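Cobalamin biosynthesis protein CobN (Mycobacterium tuberculosis, PDB 7C6O) probably inserts cobalt into the corrin ring during cobalamin biosynthesis, acting as the large, catalytic subunit of an ATP-dependent cobaltochelatase. Local coordinates at residues R628-L633 against G687-I692; R994-K999 against R1041-D1046; L526-H531 against E562-K567; A719-R724 against R791-E796. All coordinates share one frame; numbering follows the deposited sequence.

Contact 1: residues R628-L633 against G687-I692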
loop_
_atom_site.group_PDB
_atom_site.type_symbol
_atom_site.label_atom_id
_atom_site.label_comp_id
_atom_site.label_asym_id
_atom_site.label_seq_id
_atom_site.Cartn_x
_atom_site.Cartn_y
_atom_site.Cartn_z
ATOM N N ARG A 628 34.703 -22.881 7.624
ATOM C CA ARG A 628 35.988 -23.191 8.247
ATOM C C ARG A 628 36.138 -22.467 9.579
ATOM O O ARG A 628 36.665 -23.031 10.545
ATOM C CB ARG A 628 37.134 -22.819 7.303
ATOM C CG ARG A 628 38.478 -23.453 7.676
ATOM C CD ARG A 628 39.636 -22.795 6.932
ATOM N NE ARG A 628 39.323 -22.543 5.528
ATOM C CZ ARG A 628 39.442 -23.449 4.561
ATOM N NH1 ARG A 628 39.870 -24.672 4.843
ATOM N NH2 ARG A 628 39.133 -23.129 3.312
ATOM N N LEU A 629 35.679 -21.214 9.651
ATOM C CA LEU A 629 35.742 -20.469 10.906
ATOM C C LEU A 629 34.900 -21.138 11.983
ATOM O O LEU A 629 35.314 -21.221 13.145
ATOM C CB LEU A 629 35.282 -19.028 10.683
ATOM C CG LEU A 629 35.187 -18.143 11.927
ATOM C CD1 LEU A 629 36.545 -18.012 12.598
ATOM C CD2 LEU A 629 34.634 -16.778 11.554
ATOM N N GLU A 630 33.708 -21.606 11.611
ATOM C CA GLU A 630 32.874 -22.378 12.525
ATOM C C GLU A 630 33.650 -23.540 13.135
ATOM O O GLU A 630 33.576 -23.783 14.346
ATOM C CB GLU A 630 31.645 -22.880 11.765
ATOM C CG GLU A 630 30.533 -23.469 12.600
ATOM C CD GLU A 630 29.281 -23.695 11.772
ATOM O OE1 GLU A 630 29.410 -23.948 10.555
ATOM O OE2 GLU A 630 28.169 -23.598 12.328
ATOM N N GLN A 631 34.419 -24.254 12.311
ATOM C CA GLN A 631 35.191 -25.389 12.805
ATOM C C GLN A 631 36.278 -24.939 13.775
ATOM O O GLN A 631 36.516 -25.591 14.799
ATOM C CB GLN A 631 35.800 -26.153 11.630
ATOM C CG GLN A 631 34.786 -26.582 10.577
ATOM C CD GLN A 631 35.436 -27.061 9.290
ATOM O OE1 GLN A 631 36.660 -27.168 9.197
ATOM N NE2 GLN A 631 34.614 -27.349 8.286
ATOM N N LEU A 632 36.951 -23.826 13.468
ATOM C CA LEU A 632 38.010 -23.344 14.352
ATOM C C LEU A 632 37.442 -22.831 15.671
ATOM O O LEU A 632 38.069 -22.994 16.725
ATOM C CB LEU A 632 38.828 -22.256 13.658
ATOM C CG LEU A 632 39.693 -22.699 12.473
ATOM C CD1 LEU A 632 40.505 -21.530 11.932
ATOM C CD2 LEU A 632 40.602 -23.849 12.871
ATOM N N LEU A 633 36.258 -22.207 15.635
ATOM C CA LEU A 633 35.627 -21.751 16.873
ATOM C C LEU A 633 35.307 -22.922 17.793
ATOM O O LEU A 633 35.529 -22.844 19.008
ATOM C CB LEU A 633 34.353 -20.960 16.565
ATOM C CG LEU A 633 34.509 -19.616 15.854
ATOM C CD1 LEU A 633 33.159 -18.933 15.707
ATOM C CD2 LEU A 633 35.489 -18.725 16.597
ATOM N N GLY A 687 28.335 -14.682 17.748
ATOM C CA GLY A 687 27.022 -14.139 17.442
ATOM C C GLY A 687 26.869 -13.777 15.978
ATOM O O GLY A 687 25.815 -14.010 15.379
ATOM N N TRP A 688 27.919 -13.207 15.382
ATOM C CA TRP A 688 27.868 -12.839 13.969
ATOM C C TRP A 688 27.720 -14.071 13.089
ATOM O O TRP A 688 26.858 -14.118 12.204
ATOM C CB TRP A 688 29.121 -12.051 13.586
ATOM C CG TRP A 688 29.332 -11.935 12.103
ATOM C CD1 TRP A 688 28.639 -11.138 11.237
ATOM C CD2 TRP A 688 30.305 -12.633 11.314
ATOM N NE1 TRP A 688 29.118 -11.300 9.957
ATOM C CE2 TRP A 688 30.141 -12.211 9.978
ATOM C CE3 TRP A 688 31.298 -13.574 11.607
ATOM C CZ2 TRP A 688 30.933 -12.699 8.938
ATOM C CZ3 TRP A 688 32.084 -14.057 10.574
ATOM C CH2 TRP A 688 31.897 -13.617 9.256
ATOM N N LEU A 689 28.560 -15.082 13.320
ATOM C CA LEU A 689 28.464 -16.320 12.556
ATOM C C LEU A 689 27.091 -16.960 12.718
ATOM O O LEU A 689 26.488 -17.413 11.737
ATOM C CB LEU A 689 29.569 -17.283 12.995
ATOM C CG LEU A 689 29.455 -18.743 12.555
ATOM C CD1 LEU A 689 29.433 -18.845 11.045
ATOM C CD2 LEU A 689 30.600 -19.557 13.128
ATOM N N CYS A 690 26.576 -16.991 13.949
ATOM C CA CYS A 690 25.262 -17.574 14.195
ATOM C C CYS A 690 24.182 -16.861 13.393
ATOM O O CYS A 690 23.312 -17.507 12.798
ATOM C CB CYS A 690 24.943 -17.523 15.690
ATOM S SG CYS A 690 23.323 -18.194 16.140
ATOM N N GLU A 691 24.235 -15.530 13.341
ATOM C CA GLU A 691 23.156 -14.779 12.707
ATOM C C GLU A 691 23.195 -14.895 11.185
ATOM O O GLU A 691 22.143 -15.011 10.544
ATOM C CB GLU A 691 23.204 -13.319 13.161
ATOM C CG GLU A 691 22.770 -13.153 14.617
ATOM C CD GLU A 691 22.651 -11.706 15.058
ATOM O OE1 GLU A 691 23.224 -10.825 14.385
ATOM O OE2 GLU A 691 21.982 -11.454 16.083
ATOM N N ILE A 692 24.386 -14.883 10.580
ATOM C CA ILE A 692 24.434 -15.017 9.125
ATOM C C ILE A 692 24.192 -16.455 8.681
ATOM O O ILE A 692 23.790 -16.682 7.532
ATOM C CB ILE A 692 25.761 -14.506 8.539
ATOM C CG1 ILE A 692 26.938 -15.355 9.016
ATOM C CG2 ILE A 692 25.968 -13.033 8.885
ATOM C CD1 ILE A 692 28.234 -15.047 8.289
#
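Leu-629, Glu-630 and Leu-633 pack against Trp-688 and Leu-689 in a buried, apolar helix-helix contact between helices 624-642 and 675-694, near one end of the elongated chain. The axes of the two segments pass 11.1 Å apart and run at 136° to each other, so the helices are steeply inclined and nearer antiparallel than parallel. Leu-689 carries most of the contact on its side. With CG anti to the backbone N (chi1 166°), it sends its CD2 methyl across to the first helix, where CD2 lies 3.7 Å from Glu-630 CA and equally close to Leu-633 CD1. Glu-630 CB and CG also lie against this methyl, so the aliphatic root of an acidic side chain does apolar work, while the carboxylate goes elsewhere: OE2 forms a salt bridge with Lys-693 and OE1 a hydrogen bond with Thr-622. Leu-633 and Leu-689 lie alongside each other, pointing in opposite directions; Glu-630 and Leu-689 cross nearly at right angles. The second touch is to the tryptophan. Leu-629 CD2 meets Trp-688 CZ3 at 3.9 Å, in the plane of the indole and therefore at its edge, not over a face. One indole face is covered from within its own helix by Ile-692 CD1, 3.6 Å above the plane and offset toward the rim. Met-663 touches both Leu-629 and Trp-688, and Arg-750 reaches Leu-633 and Leu-689. The setting is an all-helical part of the fold: helices 663-666 and 750-769 lie alongside, and the 53 linking residues include no strand.

Contact 2: residues R994-K999 against R1041-D1046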
loop_
_atom_site.group_PDB
_atom_site.type_symbol
_atom_site.label_atom_id
_atom_site.label_comp_id
_atom_site.label_asym_id
_atom_site.label_seq_id
_atom_site.Cartn_x
_atom_site.Cartn_y
_atom_site.Cartn_z
ATOM N N ARG A 994 9.397 19.162 10.099
ATOM C CA ARG A 994 10.228 17.961 10.185
ATOM C C ARG A 994 9.881 16.881 9.171
ATOM O O ARG A 994 10.711 15.988 8.955
ATOM C CB ARG A 994 10.143 17.349 11.592
ATOM C CG ARG A 994 10.759 18.192 12.695
ATOM C CD ARG A 994 12.257 18.347 12.507
ATOM N NE ARG A 994 12.880 19.022 13.644
ATOM C CZ ARG A 994 12.943 20.343 13.787
ATOM N NH1 ARG A 994 12.416 21.139 12.864
ATOM N NH2 ARG A 994 13.530 20.869 14.855
ATOM N N ILE A 995 8.707 16.909 8.549
ATOM C CA ILE A 995 8.241 15.829 7.687
ATOM C C ILE A 995 8.387 16.264 6.234
ATOM O O ILE A 995 7.816 17.278 5.818
ATOM C CB ILE A 995 6.787 15.452 8.003
ATOM C CG1 ILE A 995 6.612 15.214 9.504
ATOM C CG2 ILE A 995 6.374 14.214 7.211
ATOM C CD1 ILE A 995 5.175 15.029 9.923
ATOM N N PHE A 996 9.137 15.488 5.457
ATOM C CA PHE A 996 9.352 15.776 4.048
ATOM C C PHE A 996 8.961 14.560 3.218
ATOM O O PHE A 996 8.968 13.430 3.710
ATOM C CB PHE A 996 10.811 16.175 3.788
ATOM C CG PHE A 996 11.253 17.368 4.590
ATOM C CD1 PHE A 996 11.126 18.650 4.078
ATOM C CD2 PHE A 996 11.765 17.209 5.868
ATOM C CE1 PHE A 996 11.517 19.753 4.823
ATOM C CE2 PHE A 996 12.157 18.307 6.618
ATOM C CZ PHE A 996 12.035 19.579 6.093
ATOM N N GLY A 997 8.595 14.803 1.964
ATOM C CA GLY A 997 8.164 13.719 1.110
ATOM C C GLY A 997 8.191 14.099 -0.354
ATOM O O GLY A 997 8.674 15.168 -0.730
ATOM N N SER A 998 7.665 13.192 -1.179
ATOM C CA SER A 998 7.578 13.426 -2.614
ATOM C C SER A 998 6.773 14.687 -2.909
ATOM O O SER A 998 5.909 15.094 -2.130
ATOM C CB SER A 998 6.925 12.226 -3.310
ATOM O OG SER A 998 7.786 11.099 -3.322
ATOM N N LYS A 999 7.073 15.306 -4.048
ATOM C CA LYS A 999 6.290 16.445 -4.503
ATOM C C LYS A 999 4.817 16.054 -4.586
ATOM O O LYS A 999 4.497 14.939 -5.021
ATOM C CB LYS A 999 6.789 16.923 -5.871
ATOM C CG LYS A 999 6.064 18.144 -6.422
ATOM C CD LYS A 999 6.704 18.647 -7.708
ATOM C CE LYS A 999 6.018 19.917 -8.200
ATOM N NZ LYS A 999 6.613 20.442 -9.462
ATOM N N ARG A 1041 4.146 21.871 0.241
ATOM C CA ARG A 1041 4.815 23.029 -0.332
ATOM C C ARG A 1041 6.322 22.798 -0.370
ATOM O O ARG A 1041 6.885 22.090 0.469
ATOM C CB ARG A 1041 4.498 24.288 0.479
ATOM C CG ARG A 1041 5.195 24.357 1.832
ATOM C CD ARG A 1041 4.811 25.621 2.586
ATOM N NE ARG A 1041 5.627 25.819 3.782
ATOM C CZ ARG A 1041 5.371 26.730 4.717
ATOM N NH1 ARG A 1041 4.317 27.526 4.601
ATOM N NH2 ARG A 1041 6.168 26.842 5.773
ATOM N N GLU A 1042 6.977 23.386 -1.371
ATOM C CA GLU A 1042 8.428 23.290 -1.473
ATOM C C GLU A 1042 9.073 23.941 -0.258
ATOM O O GLU A 1042 8.728 25.068 0.109
ATOM C CB GLU A 1042 8.914 23.962 -2.761
ATOM C CG GLU A 1042 10.433 24.087 -2.898
ATOM C CD GLU A 1042 10.978 25.399 -2.348
ATOM O OE1 GLU A 1042 11.828 25.360 -1.434
ATOM O OE2 GLU A 1042 10.554 26.472 -2.831
ATOM N N ALA A 1043 10.006 23.228 0.371
ATOM C CA ALA A 1043 10.667 23.702 1.578
ATOM C C ALA A 1043 12.132 23.263 1.564
ATOM O O ALA A 1043 12.622 22.603 2.475
ATOM C CB ALA A 1043 9.940 23.192 2.821
ATOM N N ILE A 1044 12.844 23.651 0.502
ATOM C CA ILE A 1044 14.226 23.210 0.316
ATOM C C ILE A 1044 15.118 23.760 1.421
ATOM O O ILE A 1044 15.949 23.041 1.990
ATOM C CB ILE A 1044 14.737 23.622 -1.075
ATOM C CG1 ILE A 1044 14.007 22.838 -2.165
ATOM C CG2 ILE A 1044 16.244 23.418 -1.179
ATOM C CD1 ILE A 1044 14.421 23.223 -3.566
ATOM N N ASP A 1045 14.966 25.048 1.737
ATOM C CA ASP A 1045 15.799 25.649 2.773
ATOM C C ASP A 1045 15.533 25.012 4.131
ATOM O O ASP A 1045 16.464 24.791 4.914
ATOM C CB ASP A 1045 15.564 27.158 2.820
ATOM C CG ASP A 1045 16.201 27.881 1.648
ATOM O OD1 ASP A 1045 17.284 27.449 1.197
ATOM O OD2 ASP A 1045 15.621 28.881 1.177
ATOM N N ASP A 1046 14.268 24.700 4.425
ATOM C CA ASP A 1046 13.953 24.017 5.676
ATOM C C ASP A 1046 14.502 22.596 5.680
ATOM O O ASP A 1046 14.989 22.118 6.711
ATOM C CB ASP A 1046 12.444 24.008 5.908
ATOM C CG ASP A 1046 11.903 25.378 6.249
ATOM O OD1 ASP A 1046 12.637 26.164 6.881
ATOM O OD2 ASP A 1046 10.747 25.669 5.883
#
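The shortest polar bond runs from Ile-1044 N to Glu-1042 OE1, 2.8 Å long and almost straight at 175°, and it arches over Ala-1043, the residue that meets Phe-996 across the contact. It holds for one of the two modelled conformers of Glu-1042 and is therefore less certain. OE1 accepts the N-H with its anti lone pair, the one facing away from the other carboxylate oxygen. Ala-1043 is the N-cap of helix 1044-1051, and in that conformer the glutamate accepts a backbone N-H of the first turn.

Phe-996 carries the whole of the other side. Its CG stands anti to the carbonyl carbon (chi1 -58°), which leads the ring from the strand to the start of the helix. CE1 lies 3.9 Å from Ala-1043 O and 4.3 Å from Ala-1043 CB; CZ comes equally near the Asp-1046 backbone, 3.9 Å from its C. Both carbonyl groups approach the ring obliquely. The phenyl thus rests on the opening turn of the helix, touching backbone and beta carbons.

In the fold, strand 995-997 lies inside a mixed sheet, between strands 935-940 and 1032-1034, while the weakly bonded strand 1041-1042 forms one outer edge. The contact therefore spans the intervening strand 1032-1034, whose Ala-1033 also touches Ala-1043, and joins the start of the helix after the edge strand to the inner strand 995-997. The Asp-1046 carboxylate turns from the phenyl ring to a salt bridge between OD1 and Arg-990, whose side chain also touches Arg-1041 and Asp-1045. Thr-937 of strand 935-940 packs against Phe-996 as well.

Contact 3: residues L526-H531 against E562-K567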
loop_
_atom_site.group_PDB
_atom_site.type_symbol
_atom_site.label_atom_id
_atom_site.label_comp_id
_atom_site.label_asym_id
_atom_site.label_seq_id
_atom_site.Cartn_x
_atom_site.Cartn_y
_atom_site.Cartn_z
ATOM N N LEU A 526 7.022 14.512 -14.204
ATOM C CA LEU A 526 7.059 14.273 -15.638
ATOM C C LEU A 526 5.810 13.510 -16.077
ATOM O O LEU A 526 5.561 12.405 -15.574
ATOM C CB LEU A 526 8.312 13.482 -16.009
ATOM C CG LEU A 526 8.459 13.114 -17.488
ATOM C CD1 LEU A 526 8.686 14.359 -18.329
ATOM C CD2 LEU A 526 9.586 12.103 -17.696
ATOM N N PRO A 527 5.004 14.059 -16.980
ATOM C CA PRO A 527 3.779 13.372 -17.400
ATOM C C PRO A 527 4.097 12.218 -18.331
ATOM O O PRO A 527 5.205 12.144 -18.883
ATOM C CB PRO A 527 2.994 14.477 -18.124
ATOM C CG PRO A 527 4.060 15.373 -18.669
ATOM C CD PRO A 527 5.151 15.374 -17.628
ATOM N N PRO A 528 3.160 11.290 -18.528
ATOM C CA PRO A 528 3.375 10.240 -19.527
ATOM C C PRO A 528 3.480 10.843 -20.919
ATOM O O PRO A 528 2.892 11.887 -21.213
ATOM C CB PRO A 528 2.129 9.357 -19.392
ATOM C CG PRO A 528 1.081 10.284 -18.860
ATOM C CD PRO A 528 1.822 11.198 -17.917
ATOM N N SER A 529 4.247 10.175 -21.775
ATOM C CA SER A 529 4.445 10.629 -23.142
ATOM C C SER A 529 3.238 10.272 -24.008
ATOM O O SER A 529 2.344 9.525 -23.600
ATOM C CB SER A 529 5.707 10.009 -23.734
ATOM O OG SER A 529 5.525 8.616 -23.945
ATOM N N HIS A 530 3.219 10.825 -25.226
ATOM C CA HIS A 530 2.197 10.430 -26.190
ATOM C C HIS A 530 2.311 8.952 -26.538
ATOM O O HIS A 530 1.295 8.286 -26.765
ATOM C CB HIS A 530 2.301 11.275 -27.463
ATOM C CG HIS A 530 2.020 12.732 -27.256
ATOM N ND1 HIS A 530 0.770 13.214 -26.927
ATOM C CD2 HIS A 530 2.827 13.815 -27.353
ATOM C CE1 HIS A 530 0.822 14.530 -26.824
ATOM N NE2 HIS A 530 2.058 14.920 -27.076
ATOM N N HIS A 531 3.536 8.423 -26.588
ATOM C CA HIS A 531 3.714 6.998 -26.851
ATOM C C HIS A 531 3.148 6.154 -25.715
ATOM O O HIS A 531 2.486 5.138 -25.958
ATOM C CB HIS A 531 5.195 6.690 -27.068
ATOM C CG HIS A 531 5.485 5.238 -27.278
ATOM N ND1 HIS A 531 5.986 4.427 -26.283
ATOM C CD2 HIS A 531 5.339 4.448 -28.369
ATOM C CE1 HIS A 531 6.141 3.201 -26.752
ATOM N NE2 HIS A 531 5.754 3.188 -28.015
ATOM N N GLU A 562 0.074 2.857 -12.088
ATOM C CA GLU A 562 -0.524 3.325 -10.842
ATOM C C GLU A 562 0.371 4.298 -10.085
ATOM O O GLU A 562 -0.016 4.748 -9.001
ATOM C CB GLU A 562 -0.888 2.135 -9.947
ATOM C CG GLU A 562 0.294 1.309 -9.438
ATOM C CD GLU A 562 0.710 0.190 -10.388
ATOM O OE1 GLU A 562 0.533 0.337 -11.616
ATOM O OE2 GLU A 562 1.215 -0.843 -9.900
ATOM N N TRP A 563 1.541 4.643 -10.627
ATOM C CA TRP A 563 2.437 5.608 -10.005
ATOM C C TRP A 563 2.610 6.865 -10.847
ATOM O O TRP A 563 3.477 7.690 -10.537
ATOM C CB TRP A 563 3.796 4.959 -9.726
ATOM C CG TRP A 563 3.681 3.797 -8.791
ATOM C CD1 TRP A 563 3.553 2.480 -9.129
ATOM C CD2 TRP A 563 3.651 3.850 -7.360
ATOM N NE1 TRP A 563 3.456 1.709 -7.993
ATOM C CE2 TRP A 563 3.513 2.527 -6.895
ATOM C CE3 TRP A 563 3.731 4.888 -6.425
ATOM C CZ2 TRP A 563 3.455 2.212 -5.538
ATOM C CZ3 TRP A 563 3.674 4.574 -5.076
ATOM C CH2 TRP A 563 3.537 3.247 -4.647
ATOM N N LEU A 564 1.808 7.034 -11.897
ATOM C CA LEU A 564 1.872 8.230 -12.716
ATOM C C LEU A 564 1.361 9.437 -11.931
ATOM O O LEU A 564 0.575 9.292 -10.990
ATOM C CB LEU A 564 1.050 8.048 -13.989
ATOM C CG LEU A 564 1.547 7.025 -15.014
ATOM C CD1 LEU A 564 0.582 6.955 -16.185
ATOM C CD2 LEU A 564 2.951 7.370 -15.488
ATOM N N PRO A 565 1.804 10.642 -12.296
ATOM C CA PRO A 565 1.344 11.836 -11.579
ATOM C C PRO A 565 -0.167 11.998 -11.657
ATOM O O PRO A 565 -0.806 11.670 -12.660
ATOM C CB PRO A 565 2.068 12.984 -12.295
ATOM C CG PRO A 565 3.284 12.348 -12.874
ATOM C CD PRO A 565 2.858 10.959 -13.275
ATOM N N GLY A 566 -0.726 12.508 -10.571
ATOM C CA GLY A 566 -2.158 12.678 -10.450
ATOM C C GLY A 566 -2.518 12.829 -8.984
ATOM O O GLY A 566 -1.649 12.968 -8.125
ATOM N N LYS A 567 -3.821 12.792 -8.719
ATOM C CA LYS A 567 -4.277 12.892 -7.341
ATOM C C LYS A 567 -3.857 11.659 -6.540
ATOM O O LYS A 567 -3.584 10.586 -7.091
ATOM C CB LYS A 567 -5.795 13.064 -7.283
ATOM C CG LYS A 567 -6.298 14.300 -8.017
ATOM C CD LYS A 567 -7.777 14.542 -7.763
ATOM C CE LYS A 567 -8.318 15.625 -8.684
ATOM N NZ LYS A 567 -7.519 16.883 -8.614
#
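Leu-526 to Pro-528 and Leu-564 to Pro-565 are both extended in polyproline II-like form, for instance Pro-527 at phi -75° and psi 163°, and where they meet each segment offers a proline. The first segment then turns at Ser-529, the N-cap of helix 530-539; its OG bonds to Tyr-532 N. The second leaves a 3-10 turn at Trp-563.

The closest approach is between side chain and backbone: the Pro-565 ring brings CG to 3.5 Å and CD to 3.8 Å from Leu-526 O. That oxygen also accepts a hydrogen bond from Arg-511 NH1, so the ring lies beside a carbonyl already satisfied by an arginine, and Arg-511 itself touches Pro-565. Two residues on from Leu-526, and one back from Pro-565, Pro-528 CB faces Leu-564 CD1 at 4.3 Å, a looser apolar touch. Leu-564 has CG anti to its carbonyl carbon (chi1 -67°), directing the isobutyl group at the proline.

Around this meeting of loops, Tyr-532 of helix 530-539 packs on Leu-564, and Tyr-473 of helix 464-474 lies against Leu-526 and Pro-527. Helix 595-604 holds the second loop through Arg-604, whose NH1 bonds to both Glu-562 O and Leu-564 O.

Contact 4: residues A719-R724 against R791-E796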
loop_
_atom_site.group_PDB
_atom_site.type_symbol
_atom_site.label_atom_id
_atom_site.label_comp_id
_atom_site.label_asym_id
_atom_site.label_seq_id
_atom_site.Cartn_x
_atom_site.Cartn_y
_atom_site.Cartn_z
ATOM N N ALA A 719 10.452 -22.080 8.456
ATOM C CA ALA A 719 10.646 -20.637 8.564
ATOM C C ALA A 719 9.417 -19.957 9.153
ATOM O O ALA A 719 9.538 -19.044 9.979
ATOM C CB ALA A 719 10.980 -20.047 7.195
ATOM N N ILE A 720 8.224 -20.392 8.743
ATOM C CA ILE A 720 6.995 -19.794 9.259
ATOM C C ILE A 720 6.861 -20.056 10.755
ATOM O O ILE A 720 6.496 -19.161 11.528
ATOM C CB ILE A 720 5.780 -20.324 8.475
ATOM C CG1 ILE A 720 5.795 -19.775 7.043
ATOM C CG2 ILE A 720 4.480 -19.968 9.184
ATOM C CD1 ILE A 720 4.800 -20.438 6.118
ATOM N N LEU A 721 7.171 -21.279 11.188
ATOM C CA LEU A 721 6.997 -21.669 12.581
ATOM C C LEU A 721 8.047 -21.081 13.513
ATOM O O LEU A 721 7.878 -21.167 14.734
ATOM C CB LEU A 721 7.019 -23.193 12.710
ATOM C CG LEU A 721 5.866 -23.957 12.062
ATOM C CD1 LEU A 721 6.049 -25.455 12.266
ATOM C CD2 LEU A 721 4.535 -23.484 12.630
ATOM N N ARG A 722 9.128 -20.502 12.981
ATOM C CA ARG A 722 10.168 -19.972 13.856
ATOM C C ARG A 722 9.676 -18.768 14.649
ATOM O O ARG A 722 10.137 -18.536 15.773
ATOM C CB ARG A 722 11.409 -19.600 13.043
ATOM C CG ARG A 722 12.627 -19.303 13.905
ATOM C CD ARG A 722 13.775 -18.728 13.096
ATOM N NE ARG A 722 14.392 -19.710 12.208
ATOM C CZ ARG A 722 15.439 -19.449 11.433
ATOM N NH1 ARG A 722 15.983 -18.237 11.438
ATOM N NH2 ARG A 722 15.945 -20.395 10.652
ATOM N N ALA A 723 8.742 -18.007 14.096
ATOM C CA ALA A 723 8.277 -16.795 14.749
ATOM C C ALA A 723 7.194 -17.101 15.773
ATOM O O ALA A 723 6.462 -18.090 15.663
ATOM C CB ALA A 723 7.732 -15.806 13.718
ATOM N N ARG A 724 7.107 -16.247 16.790
ATOM C CA ARG A 724 5.955 -16.283 17.677
ATOM C C ARG A 724 4.718 -15.858 16.891
ATOM O O ARG A 724 4.749 -14.880 16.135
ATOM C CB ARG A 724 6.189 -15.388 18.899
ATOM C CG ARG A 724 5.381 -14.096 18.954
ATOM C CD ARG A 724 6.104 -12.936 18.282
ATOM N NE ARG A 724 5.235 -11.767 18.153
ATOM C CZ ARG A 724 4.681 -11.368 17.013
ATOM N NH1 ARG A 724 4.917 -12.033 15.890
ATOM N NH2 ARG A 724 3.898 -10.299 16.994
ATOM N N ARG A 791 0.735 -28.934 15.962
ATOM C CA ARG A 791 -0.693 -29.002 15.677
ATOM C C ARG A 791 -1.160 -27.752 14.945
ATOM O O ARG A 791 -1.990 -27.830 14.033
ATOM C CB ARG A 791 -1.471 -29.201 16.980
ATOM C CG ARG A 791 -2.840 -29.840 16.820
ATOM C CD ARG A 791 -3.253 -30.592 18.091
ATOM N NE ARG A 791 -2.836 -29.896 19.308
ATOM C CZ ARG A 791 -1.975 -30.385 20.198
ATOM N NH1 ARG A 791 -1.443 -31.587 20.021
ATOM N NH2 ARG A 791 -1.654 -29.675 21.272
ATOM N N PHE A 792 -0.627 -26.589 15.331
ATOM C CA PHE A 792 -0.923 -25.353 14.613
ATOM C C PHE A 792 -0.453 -25.432 13.167
ATOM O O PHE A 792 -1.147 -24.970 12.254
ATOM C CB PHE A 792 -0.269 -24.171 15.331
ATOM C CG PHE A 792 -0.423 -22.857 14.616
ATOM C CD1 PHE A 792 -1.629 -22.177 14.636
ATOM C CD2 PHE A 792 0.648 -22.293 13.939
ATOM C CE1 PHE A 792 -1.768 -20.964 13.985
ATOM C CE2 PHE A 792 0.515 -21.081 13.287
ATOM C CZ PHE A 792 -0.695 -20.415 13.311
ATOM N N ALA A 793 0.722 -26.023 12.938
ATOM C CA ALA A 793 1.214 -26.186 11.575
ATOM C C ALA A 793 0.274 -27.055 10.749
ATOM O O ALA A 793 -0.015 -26.744 9.588
ATOM C CB ALA A 793 2.619 -26.788 11.592
ATOM N N ALA A 794 -0.221 -28.146 11.335
ATOM C CA ALA A 794 -1.072 -29.060 10.584
ATOM C C ALA A 794 -2.478 -28.504 10.401
ATOM O O ALA A 794 -3.108 -28.747 9.366
ATOM C CB ALA A 794 -1.123 -30.422 11.277
ATOM N N THR A 795 -2.980 -27.750 11.377
ATOM C CA THR A 795 -4.347 -27.245 11.336
ATOM C C THR A 795 -4.480 -25.956 10.533
ATOM O O THR A 795 -5.464 -25.785 9.803
ATOM C CB THR A 795 -4.863 -27.020 12.762
ATOM O OG1 THR A 795 -4.808 -28.253 13.491
ATOM C CG2 THR A 795 -6.294 -26.524 12.737
ATOM N N GLU A 796 -3.513 -25.046 10.642
ATOM C CA GLU A 796 -3.617 -23.736 10.013
ATOM C C GLU A 796 -2.606 -23.514 8.898
ATOM O O GLU A 796 -2.995 -23.153 7.786
ATOM C CB GLU A 796 -3.467 -22.633 11.072
ATOM C CG GLU A 796 -4.563 -22.625 12.117
ATOM C CD GLU A 796 -5.912 -22.223 11.552
ATOM O OE1 GLU A 796 -5.954 -21.645 10.442
ATOM O OE2 GLU A 796 -6.936 -22.486 12.222
#
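Phe-792 and Ala-793 of helix 784-801 together receive one side chain, Leu-721, from the last turn of helix 710-722. The second segment opens at Arg-791, whose carbonyl oxygen takes two hydrogen bonds from the same residue: Thr-795 N at 2.8 Å and Thr-795 OG1 at 2.9 Å, arriving from opposite faces of the carbonyl plane. Next comes Phe-792. Its CB points toward the first segment, and with CG anti to the backbone N (chi1 176°) the ring presents an edge to Leu-721: Phe-792 CD2 meets Leu-721 CD2 at 4.3 Å, the methyl lying near the ring plane. Phe-727 packs edge-to-face with the same phenyl, so the ring is held from more than one direction.

Ala-793 makes the closer touch. Its CB stands 3.7 Å from Leu-721 CD1 and 4.0 Å from CD2, so both methyls of the leucine fork rest on the alanine methyl, and the small residue lets the backbones approach: the CA atoms of Leu-721 and Ala-793 are 7.4 Å apart. From Ala-793 to Glu-796 the helix widens into a pi-type turn. Glu-796 N bonds to Phe-792 O at 2.9 Å, while its carboxylate forms a salt bridge with Arg-800.

Val-789 of the same helix and Leu-736 of helix 736-739 add to the apolar surroundings of Leu-721. Across the two segments the touching side-chain atoms are all carbon, which implies a joint held by burial and shape; the polar ends of Thr-795 and Glu-796 are engaged within their own helix, with Arg-791 O and Arg-800.

Overall arrangement
From the N terminus, contact 3 comes first, closing a 30-residue loop that carries the rest of helix 530-539 and strand 551-555. Contact 1 follows, around 53 largely helical residues, then contact 4, around 66 more, and last contact 2, around 41. The four are in series: none nests in or crosses another. Contacts 1 and 4 belong to the helical region, their nearest atoms about 7 Å apart; helix 750-769, within the loop of contact 4, sends Arg-750 to contact 1. Contacts 2 and 3, far apart in sequence, also approach to about 7 Å, and the Lys-999 to Asp-525 salt bridge and the Gly-566 to Gly-1001 backbone bond tie their neighbourhoods together. Both lie across the chain's centre from contact 4.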